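Local coordinates for protein BexL (Amycolatopsis orientalis, PDB 4XRW) that probably cyclises and aromatises nascent polyketide chains in the biosynthesis of BE-7585A, as a two-domain aromatase/cyclase of helix-grip fold, at residues V179-A183 against A321-E326. Numbering follows the deposited sequence.
Sequences VRIDA and AKDHAE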
loop_
_atom_site.group_PDB
_atom_site.type_symbol
_atom_site.label_atom_id
_atom_site.label_comp_id
_atom_site.label_asym_id
_atom_site.label_seq_id
_atom_site.Cartn_x
_atom_site.Cartn_y
_atom_site.Cartn_z
ATOM N N VAL A 179 -8.805 -19.069 8.280
ATOM C CA VAL A 179 -8.755 -20.417 8.841
ATOM C C VAL A 179 -8.516 -20.335 10.324
ATOM O O VAL A 179 -7.800 -19.462 10.814
ATOM C CB VAL A 179 -7.682 -21.292 8.158
ATOM C CG1 VAL A 179 -7.823 -21.236 6.655
ATOM C CG2 VAL A 179 -6.299 -20.904 8.551
ATOM N N ARG A 180 -9.115 -21.265 11.066
ATOM C CA ARG A 180 -8.869 -21.360 12.490
ATOM C C ARG A 180 -7.727 -22.346 12.724
ATOM O O ARG A 180 -7.701 -23.423 12.133
ATOM C CB ARG A 180 -10.147 -21.786 13.232
ATOM C CG ARG A 180 -11.357 -20.931 12.839
ATOM C CD ARG A 180 -11.599 -19.791 13.824
ATOM N NE ARG A 180 -11.813 -20.297 15.181
ATOM C CZ ARG A 180 -12.670 -19.781 16.061
ATOM N NH1 ARG A 180 -13.417 -18.729 15.739
ATOM N NH2 ARG A 180 -12.780 -20.326 17.267
ATOM N N ILE A 181 -6.787 -21.933 13.551
ATOM C CA ILE A 181 -5.590 -22.707 13.841
ATOM C C ILE A 181 -5.462 -22.863 15.334
ATOM O O ILE A 181 -5.400 -21.882 16.066
ATOM C CB ILE A 181 -4.339 -22.037 13.268
ATOM C CG1 ILE A 181 -4.519 -21.840 11.756
ATOM C CG2 ILE A 181 -3.063 -22.856 13.639
ATOM C CD1 ILE A 181 -3.381 -21.115 11.067
ATOM N N ASP A 182 -5.402 -24.101 15.811
ATOM C CA ASP A 182 -5.304 -24.277 17.260
ATOM C C ASP A 182 -3.842 -24.290 17.699
ATOM O O ASP A 182 -3.259 -25.340 18.010
ATOM C CB ASP A 182 -6.046 -25.542 17.714
ATOM C CG ASP A 182 -6.604 -25.411 19.139
ATOM O OD1 ASP A 182 -7.514 -26.202 19.484
ATOM O OD2 ASP A 182 -6.155 -24.498 19.901
ATOM N N ALA A 183 -3.252 -23.095 17.708
ATOM C CA ALA A 183 -1.875 -22.867 18.128
ATOM C C ALA A 183 -1.736 -21.375 18.473
ATOM O O ALA A 183 -2.587 -20.587 18.080
ATOM C CB ALA A 183 -0.906 -23.267 17.020
ATOM N N ALA A 321 0.421 -23.263 6.986
ATOM C CA ALA A 321 0.686 -22.611 8.248
ATOM C C ALA A 321 0.003 -23.358 9.404
ATOM O O ALA A 321 0.602 -23.543 10.463
ATOM C CB ALA A 321 0.230 -21.156 8.223
ATOM N N LYS A 322 -1.247 -23.759 9.190
ATOM C CA LYS A 322 -1.991 -24.564 10.160
ATOM C C LYS A 322 -1.248 -25.860 10.450
ATOM O O LYS A 322 -0.983 -26.201 11.626
ATOM C CB LYS A 322 -3.397 -24.855 9.639
ATOM C CG LYS A 322 -4.295 -25.605 10.617
ATOM C CD LYS A 322 -5.674 -25.778 10.012
ATOM C CE LYS A 322 -6.447 -26.847 10.725
ATOM N NZ LYS A 322 -6.798 -26.403 12.057
ATOM N N ASP A 323 -0.884 -26.580 9.391
ATOM C CA ASP A 323 -0.220 -27.875 9.550
ATOM C C ASP A 323 1.077 -27.711 10.344
ATOM O O ASP A 323 1.423 -28.524 11.181
ATOM C CB ASP A 323 0.107 -28.488 8.190
ATOM C CG ASP A 323 -1.099 -29.094 7.469
ATOM O OD1 ASP A 323 -2.207 -29.212 8.047
ATOM O OD2 ASP A 323 -0.905 -29.493 6.285
ATOM N N HIS A 324 1.814 -26.640 10.053
ATOM C CA HIS A 324 3.093 -26.406 10.690
ATOM C C HIS A 324 2.955 -26.027 12.169
ATOM O O HIS A 324 3.671 -26.543 13.020
ATOM C CB HIS A 324 3.843 -25.291 9.941
ATOM C CG HIS A 324 5.198 -25.015 10.504
ATOM N ND1 HIS A 324 5.433 -24.018 11.422
ATOM C CD2 HIS A 324 6.382 -25.628 10.296
ATOM C CE1 HIS A 324 6.710 -24.024 11.755
ATOM N NE2 HIS A 324 7.304 -25.000 11.093
ATOM N N ALA A 325 2.030 -25.117 12.464
ATOM C CA ALA A 325 1.850 -24.585 13.803
ATOM C C ALA A 325 1.252 -25.646 14.715
ATOM O O ALA A 325 1.529 -25.635 15.910
ATOM C CB ALA A 325 0.960 -23.341 13.782
ATOM N N GLU A 326 0.414 -26.527 14.152
ATOM C CA GLU A 326 -0.261 -27.564 14.969
ATOM C C GLU A 326 0.565 -28.835 15.147
ATOM O O GLU A 326 0.260 -29.643 16.024
ATOM C CB GLU A 326 -1.619 -27.924 14.387
ATOM C CG GLU A 326 -2.645 -26.762 14.454
ATOM C CD GLU A 326 -4.049 -27.142 13.999
ATOM O OE1 GLU A 326 -4.254 -28.304 13.567
ATOM O OE2 GLU A 326 -4.966 -26.274 14.060
#
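Lys322 and Glu326 of helix 299-326 meet the backbone of Arg180 and Asp182, at and just past the end of edge strand 172-181, an example of a salt bridge that also binds main chain. The Lys322 chain runs extended past Ile181 and bends only at its last torsion (chi4 70°), turning Lys322 NZ onto Arg180 O at 3.1 Å, within the carbonyl plane. Lys322 NZ also lies 2.7 Å from Glu326 OE2, on the syn side. Glu326 OE2 accepts Asp182 N as well, on the anti side at 2.8 Å, in a nearly straight bond (164°); both donors are tilted out of the carboxylate plane, towards opposite faces. Beside this polar bridge, Ile181 sets CG1 against Lys322 CB at 3.9 Å and CD1 over the helix backbone, while CG2, anti to the backbone N, faces the Glu326 chain and Ala325. Ala183 CB packs against Ala325 CB at 3.7 Å, and Val188 of helix 185-193 touches Ile181 and Ala325. Strand and helix run nearly parallel (8°) in the second helix-grip domain. With two donors on one oxygen, the carboxylate's rotation is probably restricted, its negative charge offset by the lysine and stabilised by the Asp182 amide.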